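Local coordinates for protein probable arylamine n-acetyl transferase (Mycobacterium abscessus, PDB 4GUZ) that probably transfers the acetyl group of acetyl-coenzyme A to the amino group of arylamine substrates, as an arylamine N-acetyltransferase, at residues G99-V104 and I199-A204; V145-V150 and R158-E163; Y231-R236 and R250-A255. All blocks are in the same frame, centred on the assembly; numbering follows the deposited sequence.

Overall arrangement
The three contacts sample two antiparallel sheets of one chain. Contact 1, where strand 96-104 meets helix 198-210, and contact 2, an edge hairpin, both reach the eight-stranded sheet; their centres lie about 21 Å apart. Contact 3 lies at the five-stranded sheet, its centre about 28 Å from that of contact 1 and about 34 Å from that of contact 2. In sequence, both segments of contact 2 fall between the two of contact 1, and contact 3 follows. The nearest atoms of contacts 1 and 2 are about 9 Å apart, and the other pairs are farther. Contact 1 joins helix and strand beside a probable Cys-His-Asp triad; contacts 2 and 3 fasten peripheral parts of the two sheets.

Contact 1: G99-V104 and I199-A204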
ATOM      1  N   GLY A  99      -7.589  12.302  -0.478  1.00 15.89           N
ATOM      2  CA  GLY A  99      -7.121  11.178  -1.261  1.00 15.61           C
ATOM      3  C   GLY A  99      -6.585  11.605  -2.600  1.00 18.20           C
ATOM      4  O   GLY A  99      -7.008  12.622  -3.172  1.00 16.64           O
ATOM      5  N   ILE A 100      -5.614  10.830  -3.097  1.00 14.19           N
ATOM      6  CA  ILE A 100      -5.023  11.050  -4.406  1.00 12.51           C
ATOM      7  C   ILE A 100      -4.855   9.689  -5.106  1.00 15.60           C
ATOM      8  O   ILE A 100      -5.052   8.627  -4.481  1.00 15.31           O
ATOM      9  CB  ILE A 100      -3.689  11.853  -4.359  1.00 15.36           C
ATOM     10  CG1 ILE A 100      -2.607  11.106  -3.544  1.00 14.61           C
ATOM     11  CG2 ILE A 100      -3.885  13.314  -3.913  1.00 14.85           C
ATOM     12  CD1 ILE A 100      -1.198  11.593  -3.830  1.00 17.46           C
ATOM     13  N   GLN A 101      -4.496   9.742  -6.392  1.00 13.88           N
ATOM     14  CA  GLN A 101      -4.201   8.581  -7.227  1.00 15.46           C
ATOM     15  C   GLN A 101      -2.850   8.747  -7.894  1.00 19.02           C
ATOM     16  O   GLN A 101      -2.539   9.824  -8.398  1.00 17.73           O
ATOM     17  CB  GLN A 101      -5.296   8.354  -8.286  1.00 16.93           C
ATOM     18  CG  GLN A 101      -6.573   7.799  -7.702  1.00 25.88           C
ATOM     19  CD  GLN A 101      -6.656   6.309  -7.782  1.00 42.47           C
ATOM     20  OE1 GLN A 101      -5.786   5.585  -7.304  1.00 42.34           O
ATOM     21  NE2 GLN A 101      -7.742   5.822  -8.343  1.00 36.93           N
ATOM     22  N   GLY A 102      -2.065   7.671  -7.904  1.00 16.02           N
ATOM     23  CA  GLY A 102      -0.771   7.655  -8.580  1.00 15.15           C
ATOM     24  C   GLY A 102      -0.734   6.657  -9.726  1.00 17.30           C
ATOM     25  O   GLY A 102      -1.535   5.721  -9.762  1.00 16.95           O
ATOM     26  N   ARG A 103       0.195   6.863 -10.674  1.00 14.97           N
ATOM     27  CA  ARG A 103       0.439   5.979 -11.829  1.00 13.51           C
ATOM     28  C   ARG A 103       1.706   5.174 -11.529  1.00 18.11           C
ATOM     29  O   ARG A 103       2.779   5.768 -11.482  1.00 17.77           O
ATOM     30  CB  ARG A 103       0.635   6.816 -13.107  1.00 15.63           C
ATOM     31  CG  ARG A 103      -0.528   7.723 -13.451  1.00 14.54           C
ATOM     32  CD  ARG A 103      -0.169   8.625 -14.619  1.00 16.55           C
ATOM     33  NE  ARG A 103      -1.241   9.580 -14.891  1.00 17.52           N
ATOM     34  CZ  ARG A 103      -2.328   9.299 -15.602  1.00 25.42           C
ATOM     35  NH1 ARG A 103      -2.479   8.097 -16.151  1.00 17.43           N
ATOM     36  NH2 ARG A 103      -3.252  10.228 -15.804  1.00 19.80           N
ATOM     37  N   VAL A 104       1.585   3.857 -11.262  1.00 17.62           N
ATOM     38  CA  VAL A 104       2.743   3.018 -10.927  1.00 18.45           C
ATOM     39  C   VAL A 104       3.511   2.726 -12.206  1.00 22.04           C
ATOM     40  O   VAL A 104       3.051   1.979 -13.072  1.00 22.85           O
ATOM     41  CB  VAL A 104       2.394   1.736 -10.134  1.00 22.85           C
ATOM     42  CG1 VAL A 104       3.662   0.966  -9.761  1.00 22.41           C
ATOM     43  CG2 VAL A 104       1.607   2.072  -8.872  1.00 22.87           C
ATOM     44  N   ILE A 199     -15.359   6.556  -3.855  1.00 19.23           N
ATOM     45  CA  ILE A 199     -16.060   6.143  -5.077  1.00 19.50           C
ATOM     46  C   ILE A 199     -15.065   5.930  -6.253  1.00 22.82           C
ATOM     47  O   ILE A 199     -15.254   5.001  -7.058  1.00 23.79           O
ATOM     48  CB  ILE A 199     -17.224   7.120  -5.468  1.00 22.73           C
ATOM     49  CG1 ILE A 199     -18.114   6.535  -6.579  1.00 22.77           C
ATOM     50  CG2 ILE A 199     -16.751   8.551  -5.797  1.00 24.31           C
ATOM     51  CD1 ILE A 199     -19.071   5.490  -6.134  1.00 32.45           C
ATOM     52  N   ASP A 200     -14.024   6.792  -6.347  1.00 19.41           N
ATOM     53  CA  ASP A 200     -12.991   6.692  -7.392  1.00 18.95           C
ATOM     54  C   ASP A 200     -12.167   5.421  -7.150  1.00 22.81           C
ATOM     55  O   ASP A 200     -11.847   4.682  -8.081  1.00 21.47           O
ATOM     56  CB  ASP A 200     -12.101   7.946  -7.393  1.00 19.98           C
ATOM     57  CG  ASP A 200     -12.878   9.215  -7.703  1.00 21.33           C
ATOM     58  OD1 ASP A 200     -13.745   9.171  -8.586  1.00 20.86           O
ATOM     59  OD2 ASP A 200     -12.677  10.218  -6.995  1.00 20.16           O
ATOM     60  N   TYR A 201     -11.888   5.152  -5.881  1.00 19.93           N
ATOM     61  CA  TYR A 201     -11.154   3.951  -5.486  1.00 19.81           C
ATOM     62  C   TYR A 201     -11.939   2.675  -5.828  1.00 24.29           C
ATOM     63  O   TYR A 201     -11.340   1.719  -6.308  1.00 22.33           O
ATOM     64  CB  TYR A 201     -10.800   4.025  -4.002  1.00 20.34           C
ATOM     65  CG  TYR A 201      -9.880   5.183  -3.681  1.00 20.14           C
ATOM     66  CD1 TYR A 201      -8.983   5.677  -4.632  1.00 21.99           C
ATOM     67  CD2 TYR A 201      -9.862   5.752  -2.415  1.00 20.86           C
ATOM     68  CE1 TYR A 201      -8.087   6.701  -4.322  1.00 21.01           C
ATOM     69  CE2 TYR A 201      -8.977   6.782  -2.099  1.00 21.66           C
ATOM     70  CZ  TYR A 201      -8.085   7.246  -3.052  1.00 22.89           C
ATOM     71  OH  TYR A 201      -7.175   8.220  -2.717  1.00 21.44           O
ATOM     72  N   ARG A 202     -13.271   2.693  -5.706  1.00 23.80           N
ATOM     73  CA  ARG A 202     -14.092   1.527  -6.072  1.00 23.47           C
ATOM     74  C   ARG A 202     -14.025   1.261  -7.566  1.00 27.88           C
ATOM     75  O   ARG A 202     -13.863   0.108  -7.965  1.00 27.58           O
ATOM     76  CB  ARG A 202     -15.546   1.712  -5.628  1.00 24.26           C
ATOM     77  CG  ARG A 202     -15.718   1.608  -4.126  1.00 32.85           C
ATOM     78  CD  ARG A 202     -17.182   1.458  -3.746  1.00 38.46           C
ATOM     79  NE  ARG A 202     -17.898   2.735  -3.762  1.00 44.89           N
ATOM     80  CZ  ARG A 202     -17.875   3.616  -2.765  1.00 58.57           C
ATOM     81  NH1 ARG A 202     -17.163   3.374  -1.671  1.00 49.43           N
ATOM     82  NH2 ARG A 202     -18.552   4.751  -2.862  1.00 44.83           N
ATOM     83  N   ALA A 203     -14.124   2.324  -8.389  1.00 25.67           N
ATOM     84  CA  ALA A 203     -14.057   2.238  -9.852  1.00 25.60           C
ATOM     85  C   ALA A 203     -12.670   1.760 -10.308  1.00 29.21           C
ATOM     86  O   ALA A 203     -12.575   0.923 -11.201  1.00 29.63           O
ATOM     87  CB  ALA A 203     -14.384   3.595 -10.468  1.00 26.49           C
ATOM     88  N   ALA A 204     -11.605   2.256  -9.646  1.00 26.25           N
ATOM     89  CA  ALA A 204     -10.218   1.890  -9.938  1.00 25.39           C
ATOM     90  C   ALA A 204      -9.931   0.465  -9.512  1.00 28.76           C
ATOM     91  O   ALA A 204      -9.300  -0.273 -10.262  1.00 28.07           O
ATOM     92  CB  ALA A 204      -9.265   2.853  -9.242  1.00 25.84           C
TER
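With chi1 at -63°, Tyr201 holds CG anti to its carbonyl carbon and sends its phenol off helix 198-210 to strand 96-104, while Gln101 bends at chi2 and lays its amide beside that ring. This is a helix-on-sheet contact of the arylamine N-acetyltransferase fold: the axes of the short segments run 28° apart in N-to-C direction and approach to 10.0 Å. Tyr201 OH donates a hydrogen bond to Ile100 O at 2.8 Å, which anchors the end of the buried phenol on the strand; the hydroxyl approaches tilted out of the carbonyl plane.

The Gln101 and Tyr201 side chains run alongside each other, pointing opposite ways. Gln101 CD sits at the ring edge, 3.8 Å from Tyr201 CE1, with amide and ring planes 87° apart, so the two are not stacked. Gln101 OE1 has its polar partner in Tyr80 OH on helix 79-92; the Tyr80 ring also meets that of Tyr201, tying in a second helix. The Gln101 side chain is close to, but not in contact with, Cys79, His116 and Asp131, whose arrangement is consistent with a catalytic triad. One turn along the helix, Ala204 CB packs 3.5 Å from Gln101 NE2.

Contact 2: V145-V150 and R158-E163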
ATOM      1  N   VAL A 145       7.561  18.549  -1.101  1.00 18.74           N
ATOM      2  CA  VAL A 145       8.467  19.616  -1.537  1.00 17.67           C
ATOM      3  C   VAL A 145       8.702  19.393  -3.019  1.00 21.15           C
ATOM      4  O   VAL A 145       8.388  18.308  -3.521  1.00 20.45           O
ATOM      5  CB  VAL A 145       9.799  19.670  -0.718  1.00 19.75           C
ATOM      6  CG1 VAL A 145       9.556  20.134   0.714  1.00 19.54           C
ATOM      7  CG2 VAL A 145      10.551  18.343  -0.746  1.00 18.66           C
ATOM      8  N   ASP A 146       9.266  20.382  -3.720  1.00 18.35           N
ATOM      9  CA  ASP A 146       9.518  20.232  -5.162  1.00 18.58           C
ATOM     10  C   ASP A 146      10.657  19.265  -5.498  1.00 22.17           C
ATOM     11  O   ASP A 146      10.713  18.758  -6.628  1.00 22.79           O
ATOM     12  CB  ASP A 146       9.801  21.581  -5.809  1.00 19.71           C
ATOM     13  CG  ASP A 146       8.598  22.497  -5.932  1.00 25.03           C
ATOM     14  OD1 ASP A 146       7.572  22.236  -5.253  1.00 23.90           O
ATOM     15  OD2 ASP A 146       8.664  23.446  -6.738  1.00 30.32           O
ATOM     16  N   GLU A 147      11.580  19.023  -4.561  1.00 17.42           N
ATOM     17  CA  GLU A 147      12.647  18.067  -4.798  1.00 16.44           C
ATOM     18  C   GLU A 147      13.340  17.704  -3.498  1.00 20.60           C
ATOM     19  O   GLU A 147      13.700  18.596  -2.738  1.00 19.17           O
ATOM     20  CB  GLU A 147      13.658  18.617  -5.828  1.00 17.85           C
ATOM     21  CG  GLU A 147      14.506  17.540  -6.471  1.00 22.66           C
ATOM     22  CD  GLU A 147      15.780  17.163  -5.754  1.00 27.85           C
ATOM     23  OE1 GLU A 147      16.083  17.758  -4.689  1.00 22.99           O
ATOM     24  OE2 GLU A 147      16.482  16.262  -6.265  1.00 31.29           O
ATOM     25  N   ALA A 148      13.529  16.394  -3.238  1.00 18.53           N
ATOM     26  CA  ALA A 148      14.244  15.932  -2.038  1.00 18.18           C
ATOM     27  C   ALA A 148      14.661  14.498  -2.128  1.00 21.62           C
ATOM     28  O   ALA A 148      13.976  13.683  -2.756  1.00 22.38           O
ATOM     29  CB  ALA A 148      13.383  16.097  -0.788  1.00 18.37           C
ATOM     30  N   VAL A 149      15.780  14.193  -1.456  1.00 17.06           N
ATOM     31  CA  VAL A 149      16.304  12.851  -1.216  1.00 17.28           C
ATOM     32  C   VAL A 149      15.950  12.565   0.244  1.00 21.58           C
ATOM     33  O   VAL A 149      16.243  13.398   1.119  1.00 21.21           O
ATOM     34  CB  VAL A 149      17.806  12.675  -1.551  1.00 22.47           C
ATOM     35  CG1 VAL A 149      18.660  13.719  -0.843  1.00 24.35           C
ATOM     36  CG2 VAL A 149      18.283  11.281  -1.185  1.00 22.12           C
ATOM     37  N   VAL A 150      15.229  11.470   0.498  1.00 16.55           N
ATOM     38  CA  VAL A 150      14.716  11.178   1.831  1.00 17.64           C
ATOM     39  C   VAL A 150      15.189   9.810   2.320  1.00 22.08           C
ATOM     40  O   VAL A 150      14.890   8.801   1.689  1.00 19.63           O
ATOM     41  CB  VAL A 150      13.153  11.253   1.835  1.00 22.86           C
ATOM     42  CG1 VAL A 150      12.567  10.816   3.167  1.00 22.72           C
ATOM     43  CG2 VAL A 150      12.638  12.648   1.470  1.00 23.11           C
ATOM     44  N   ARG A 158      13.480   9.411  -3.533  1.00 16.26           N
ATOM     45  CA  ARG A 158      13.664  10.710  -4.156  1.00 14.69           C
ATOM     46  C   ARG A 158      12.308  11.211  -4.590  1.00 20.20           C
ATOM     47  O   ARG A 158      11.545  10.474  -5.207  1.00 20.09           O
ATOM     48  CB  ARG A 158      14.619  10.686  -5.341  1.00 14.69           C
ATOM     49  CG  ARG A 158      14.979  12.114  -5.788  1.00 18.13           C
ATOM     50  CD  ARG A 158      15.354  12.203  -7.234  1.00 27.33           C
ATOM     51  NE  ARG A 158      15.884  13.531  -7.549  1.00 33.60           N
ATOM     52  CZ  ARG A 158      16.457  13.842  -8.705  1.00 53.13           C
ATOM     53  NH1 ARG A 158      16.575  12.929  -9.663  1.00 39.11           N
ATOM     54  NH2 ARG A 158      16.917  15.071  -8.914  1.00 40.18           N
ATOM     55  N   LEU A 159      11.996  12.443  -4.228  1.00 18.34           N
ATOM     56  CA  LEU A 159      10.747  13.091  -4.601  1.00 17.98           C
ATOM     57  C   LEU A 159      11.105  14.225  -5.542  1.00 18.99           C
ATOM     58  O   LEU A 159      12.018  14.973  -5.247  1.00 17.11           O
ATOM     59  CB  LEU A 159      10.050  13.598  -3.327  1.00 17.93           C
ATOM     60  CG  LEU A 159       8.644  14.176  -3.450  1.00 20.75           C
ATOM     61  CD1 LEU A 159       7.631  13.128  -3.873  1.00 18.96           C
ATOM     62  CD2 LEU A 159       8.205  14.782  -2.124  1.00 20.57           C
ATOM     63  N   ARG A 160      10.436  14.321  -6.692  1.00 16.52           N
ATOM     64  CA  ARG A 160      10.725  15.382  -7.651  1.00 15.22           C
ATOM     65  C   ARG A 160       9.488  15.782  -8.425  1.00 19.17           C
ATOM     66  O   ARG A 160       8.889  14.949  -9.113  1.00 16.74           O
ATOM     67  CB  ARG A 160      11.820  14.950  -8.635  1.00 15.04           C
ATOM     68  CG  ARG A 160      12.362  16.109  -9.436  1.00 19.10           C
ATOM     69  CD  ARG A 160      13.590  15.713 -10.211  1.00 32.46           C
ATOM     70  NE  ARG A 160      14.111  16.864 -10.945  1.00 53.79           N
ATOM     71  CZ  ARG A 160      14.806  16.780 -12.073  1.00 79.90           C
ATOM     72  NH1 ARG A 160      15.073  15.594 -12.608  1.00 72.70           N
ATOM     73  NH2 ARG A 160      15.234  17.880 -12.680  1.00 70.61           N
ATOM     74  N   ARG A 161       9.168  17.076  -8.355  1.00 16.85           N
ATOM     75  CA  ARG A 161       8.060  17.747  -9.038  1.00 16.40           C
ATOM     76  C   ARG A 161       8.463  18.052 -10.472  1.00 19.07           C
ATOM     77  O   ARG A 161       9.613  18.424 -10.726  1.00 18.51           O
ATOM     78  CB  ARG A 161       7.693  19.062  -8.309  1.00 14.24           C
ATOM     79  CG  ARG A 161       6.389  19.706  -8.787  1.00 21.63           C
ATOM     80  CD  ARG A 161       6.098  20.985  -8.031  1.00 21.21           C
ATOM     81  NE  ARG A 161       4.770  21.517  -8.335  1.00 22.54           N
ATOM     82  CZ  ARG A 161       4.162  22.435  -7.591  1.00 37.90           C
ATOM     83  NH1 ARG A 161       4.736  22.887  -6.482  1.00 22.97           N
ATOM     84  NH2 ARG A 161       2.959  22.876  -7.921  1.00 27.52           N
ATOM     85  N   GLY A 162       7.511  17.922 -11.379  1.00 17.00           N
ATOM     86  CA  GLY A 162       7.712  18.234 -12.786  1.00 16.58           C
ATOM     87  C   GLY A 162       6.505  17.937 -13.645  1.00 19.18           C
ATOM     88  O   GLY A 162       5.425  17.625 -13.144  1.00 17.39           O
ATOM     89  N   GLU A 163       6.714  17.966 -14.952  1.00 16.06           N
ATOM     90  CA  GLU A 163       5.688  17.637 -15.939  1.00 15.15           C
ATOM     91  C   GLU A 163       5.724  16.138 -16.098  1.00 19.47           C
ATOM     92  O   GLU A 163       6.265  15.613 -17.064  1.00 20.09           O
ATOM     93  CB  GLU A 163       5.960  18.393 -17.251  1.00 16.66           C
ATOM     94  CG  GLU A 163       4.798  18.280 -18.233  1.00 19.97           C
ATOM     95  CD  GLU A 163       4.934  19.097 -19.503  1.00 36.85           C
ATOM     96  OE1 GLU A 163       5.992  19.735 -19.694  1.00 27.87           O
ATOM     97  OE2 GLU A 163       3.961  19.130 -20.290  1.00 23.88           O
TER
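Glu147 OE2 is gripped by two nitrogens of one guanidinium, Arg158 NH2 at 2.9 Å and Arg158 NE at 3.1 Å. The salt bridge spans an antiparallel beta hairpin, strands 147-152 and 155-162, at one edge of the eight-stranded sheet. The arginine comes side-on, with the oxygen close to its guanidinium plane; the carboxylate is turned 86° from that plane and takes both bonds on the anti side of OE2. A bend at chi2 (-88°) carries the Glu147 carboxylate diagonally across to Arg158, past its direct pair Arg160, whereas Arg158 is extended from CG to NE. Arg160 CD lies over one face of the Arg158 guanidinium, and Glu147 CG touches Arg160 CG.

The backbone supplies the register. Ala148 and Leu159 form a hydrogen-bonded pair, with Leu159 N donating to Ala148 O at 2.8 Å and Ala148 N to Leu159 O at 2.9 Å; Glu147-Arg160 and Val149-Arg158 are non-hydrogen-bonded pairs. Leu159, on the face it shares with Ala148, is buried and also touches Trp171 and Phe191 of the following strands.

Where the pairing runs into the loop, Arg161 N donates to Asp146 O at 2.9 Å, nearly straight at 176°. A second salt bridge lies alongside, for the extended Arg161 also reaches the Asp146 carboxylate, while its NH2 is bridged to Asp169. Asp146 OD1 is met on its syn side by Arg161 NH1 at 3.2 Å, in the guanidinium plane.

Contact 3: Y231-R236 and R250-A255; sequences YILDHR and RQLTPA
The turn after strand 229-234 of the five-stranded antiparallel sheet is fastened to the loop that joins edge strand 246-251 to helix 254-263. Arg236 and Leu252 face each other with two hydrogen bonds. Leu252 N donates to Arg236 O at 2.8 Å, and the side chain returns the grip, Arg236 NE donating to Leu252 O at 3.0 Å. Both donors lie nearly along the C=O axis of their acceptors, with C=O...N angles of 162° and 161°, so a backbone bond and a side-chain bond join the two residues beyond strand 246-251.

A bend at chi3 (56°) turns Arg236 NE toward Leu252 O. The guanidinium takes Leu252 O at the edge and Pro254 over one face, with Pro254 CD above the centre of the group, 4.0 Å from Arg236 NH2. Arg236 NH1 is bound to Leu281 O, which links this turn to helix 271-282. Thr253 occupies the N-cap position of helix 254-263, its side chain capping a backbone N, and Thr253 N is hydrogen-bonded to Glu256 OE1, consistent with a capping box. Apolar contacts complete the junction: Val257 of the same helix touches both leucines, and Leu233 CD1 meets Leu252 CD1 at 3.9 Å.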
ATOM      1  N   TYR A 231      10.421  -8.551   1.863  1.00 16.57           N
ATOM      2  CA  TYR A 231      10.060  -9.761   1.127  1.00 17.05           C
ATOM      3  C   TYR A 231       8.957  -9.451   0.164  1.00 19.46           C
ATOM      4  O   TYR A 231       8.004  -8.738   0.511  1.00 16.90           O
ATOM      5  CB  TYR A 231       9.550 -10.894   2.031  1.00 19.85           C
ATOM      6  CG  TYR A 231      10.558 -11.492   2.969  1.00 23.33           C
ATOM      7  CD1 TYR A 231      11.401 -12.519   2.554  1.00 24.92           C
ATOM      8  CD2 TYR A 231      10.594 -11.116   4.306  1.00 25.67           C
ATOM      9  CE1 TYR A 231      12.305 -13.112   3.435  1.00 24.32           C
ATOM     10  CE2 TYR A 231      11.490 -11.703   5.197  1.00 28.21           C
ATOM     11  CZ  TYR A 231      12.343 -12.700   4.759  1.00 36.04           C
ATOM     12  OH  TYR A 231      13.215 -13.271   5.658  1.00 41.24           O
ATOM     13  N   ILE A 232       9.047 -10.039  -1.008  1.00 16.87           N
ATOM     14  CA  ILE A 232       8.038  -9.943  -2.048  1.00 16.56           C
ATOM     15  C   ILE A 232       7.862 -11.325  -2.644  1.00 21.32           C
ATOM     16  O   ILE A 232       8.831 -11.879  -3.156  1.00 21.15           O
ATOM     17  CB  ILE A 232       8.360  -8.913  -3.180  1.00 18.47           C
ATOM     18  CG1 ILE A 232       8.509  -7.452  -2.678  1.00 17.83           C
ATOM     19  CG2 ILE A 232       7.287  -9.001  -4.294  1.00 18.26           C
ATOM     20  CD1 ILE A 232       9.016  -6.378  -3.789  1.00 18.71           C
ATOM     21  N   LEU A 233       6.642 -11.858  -2.610  1.00 18.36           N
ATOM     22  CA  LEU A 233       6.316 -13.090  -3.311  1.00 17.22           C
ATOM     23  C   LEU A 233       5.698 -12.681  -4.651  1.00 21.07           C
ATOM     24  O   LEU A 233       4.645 -12.036  -4.690  1.00 19.34           O
ATOM     25  CB  LEU A 233       5.381 -13.988  -2.483  1.00 16.84           C
ATOM     26  CG  LEU A 233       4.902 -15.265  -3.175  1.00 20.46           C
ATOM     27  CD1 LEU A 233       6.055 -16.260  -3.367  1.00 20.89           C
ATOM     28  CD2 LEU A 233       3.768 -15.910  -2.416  1.00 22.67           C
ATOM     29  N   ASP A 234       6.400 -12.983  -5.746  1.00 18.29           N
ATOM     30  CA  ASP A 234       5.945 -12.630  -7.078  1.00 17.16           C
ATOM     31  C   ASP A 234       5.479 -13.943  -7.709  1.00 21.16           C
ATOM     32  O   ASP A 234       6.290 -14.698  -8.251  1.00 19.28           O
ATOM     33  CB  ASP A 234       7.081 -11.927  -7.862  1.00 19.13           C
ATOM     34  CG  ASP A 234       6.655 -11.351  -9.201  1.00 24.12           C
ATOM     35  OD1 ASP A 234       5.463 -11.484  -9.554  1.00 22.49           O
ATOM     36  OD2 ASP A 234       7.523 -10.763  -9.904  1.00 26.82           O
ATOM     37  N   HIS A 235       4.184 -14.261  -7.507  1.00 19.80           N
ATOM     38  CA  HIS A 235       3.514 -15.499  -7.932  1.00 21.70           C
ATOM     39  C   HIS A 235       4.095 -16.646  -7.079  1.00 25.96           C
ATOM     40  O   HIS A 235       3.689 -16.773  -5.920  1.00 26.59           O
ATOM     41  CB  HIS A 235       3.616 -15.735  -9.456  1.00 23.59           C
ATOM     42  CG  HIS A 235       2.707 -16.801  -9.976  1.00 28.69           C
ATOM     43  ND1 HIS A 235       1.345 -16.775  -9.730  1.00 31.74           N
ATOM     44  CD2 HIS A 235       2.986 -17.862 -10.769  1.00 31.66           C
ATOM     45  CE1 HIS A 235       0.848 -17.833 -10.352  1.00 31.36           C
ATOM     46  NE2 HIS A 235       1.791 -18.513 -10.996  1.00 31.44           N
ATOM     47  N   ARG A 236       5.081 -17.403  -7.592  1.00 21.23           N
ATOM     48  CA  ARG A 236       5.745 -18.490  -6.850  1.00 20.57           C
ATOM     49  C   ARG A 236       7.232 -18.155  -6.570  1.00 21.79           C
ATOM     50  O   ARG A 236       7.964 -18.980  -6.025  1.00 21.30           O
ATOM     51  CB  ARG A 236       5.636 -19.810  -7.641  1.00 19.99           C
ATOM     52  CG  ARG A 236       4.273 -20.487  -7.532  1.00 26.72           C
ATOM     53  CD  ARG A 236       4.097 -21.594  -8.565  1.00 32.93           C
ATOM     54  NE  ARG A 236       5.148 -22.614  -8.494  1.00 38.39           N
ATOM     55  CZ  ARG A 236       5.191 -23.712  -9.246  1.00 55.04           C
ATOM     56  NH1 ARG A 236       4.230 -23.957 -10.132  1.00 38.79           N
ATOM     57  NH2 ARG A 236       6.185 -24.579  -9.109  1.00 43.61           N
ATOM     58  N   ARG A 250      14.141 -17.169  -5.155  1.00 21.63           N
ATOM     59  CA  ARG A 250      14.000 -18.620  -5.186  1.00 21.48           C
ATOM     60  C   ARG A 250      12.558 -19.005  -5.551  1.00 25.01           C
ATOM     61  O   ARG A 250      11.608 -18.346  -5.098  1.00 24.05           O
ATOM     62  CB  ARG A 250      14.449 -19.279  -3.871  1.00 21.99           C
ATOM     63  CG  ARG A 250      13.672 -18.879  -2.622  1.00 27.34           C
ATOM     64  CD  ARG A 250      14.165 -19.615  -1.382  1.00 43.33           C
ATOM     65  NE  ARG A 250      13.677 -20.995  -1.342  1.00 52.26           N
ATOM     66  CZ  ARG A 250      12.823 -21.469  -0.442  1.00 62.68           C
ATOM     67  NH1 ARG A 250      12.349 -20.679   0.516  1.00 41.63           N
ATOM     68  NH2 ARG A 250      12.430 -22.735  -0.493  1.00 54.05           N
ATOM     69  N   GLN A 251      12.408 -20.044  -6.410  1.00 18.56           N
ATOM     70  CA  GLN A 251      11.104 -20.545  -6.811  1.00 19.97           C
ATOM     71  C   GLN A 251      10.559 -21.487  -5.740  1.00 25.71           C
ATOM     72  O   GLN A 251      11.284 -22.357  -5.247  1.00 26.51           O
ATOM     73  CB  GLN A 251      11.167 -21.254  -8.182  1.00 21.45           C
ATOM     74  CG  GLN A 251       9.801 -21.769  -8.679  1.00 32.15           C
ATOM     75  CD  GLN A 251       9.031 -20.810  -9.570  1.00 51.49           C
ATOM     76  OE1 GLN A 251       9.035 -19.571  -9.410  1.00 39.23           O
ATOM     77  NE2 GLN A 251       8.299 -21.381 -10.512  1.00 44.44           N
ATOM     78  N   LEU A 252       9.279 -21.337  -5.420  1.00 22.59           N
ATOM     79  CA  LEU A 252       8.593 -22.170  -4.444  1.00 22.72           C
ATOM     80  C   LEU A 252       7.628 -23.089  -5.150  1.00 28.52           C
ATOM     81  O   LEU A 252       7.047 -22.706  -6.171  1.00 28.07           O
ATOM     82  CB  LEU A 252       7.824 -21.297  -3.428  1.00 22.54           C
ATOM     83  CG  LEU A 252       8.624 -20.264  -2.600  1.00 26.64           C
ATOM     84  CD1 LEU A 252       7.696 -19.401  -1.800  1.00 26.63           C
ATOM     85  CD2 LEU A 252       9.565 -20.939  -1.627  1.00 27.95           C
ATOM     86  N   THR A 253       7.458 -24.305  -4.609  1.00 25.75           N
ATOM     87  CA  THR A 253       6.458 -25.256  -5.084  1.00 26.27           C
ATOM     88  C   THR A 253       5.088 -24.751  -4.596  1.00 32.69           C
ATOM     89  O   THR A 253       5.071 -23.999  -3.614  1.00 32.25           O
ATOM     90  CB  THR A 253       6.730 -26.675  -4.527  1.00 30.67           C
ATOM     91  OG1 THR A 253       6.588 -26.641  -3.109  1.00 30.60           O
ATOM     92  CG2 THR A 253       8.084 -27.254  -4.939  1.00 29.10           C
ATOM     93  N   PRO A 254       3.936 -25.216  -5.137  1.00 30.92           N
ATOM     94  CA  PRO A 254       2.640 -24.756  -4.604  1.00 31.76           C
ATOM     95  C   PRO A 254       2.508 -24.938  -3.075  1.00 34.69           C
ATOM     96  O   PRO A 254       2.016 -24.029  -2.400  1.00 33.08           O
ATOM     97  CB  PRO A 254       1.637 -25.609  -5.383  1.00 34.11           C
ATOM     98  CG  PRO A 254       2.311 -25.845  -6.689  1.00 37.69           C
ATOM     99  CD  PRO A 254       3.735 -26.101  -6.305  1.00 32.84           C
ATOM    100  N   ALA A 255       3.011 -26.059  -2.518  1.00 31.81           N
ATOM    101  CA  ALA A 255       2.984 -26.305  -1.075  1.00 31.96           C
ATOM    102  C   ALA A 255       3.896 -25.330  -0.307  1.00 33.48           C
ATOM    103  O   ALA A 255       3.506 -24.858   0.768  1.00 32.53           O
ATOM    104  CB  ALA A 255       3.391 -27.739  -0.778  1.00 33.22           C
TER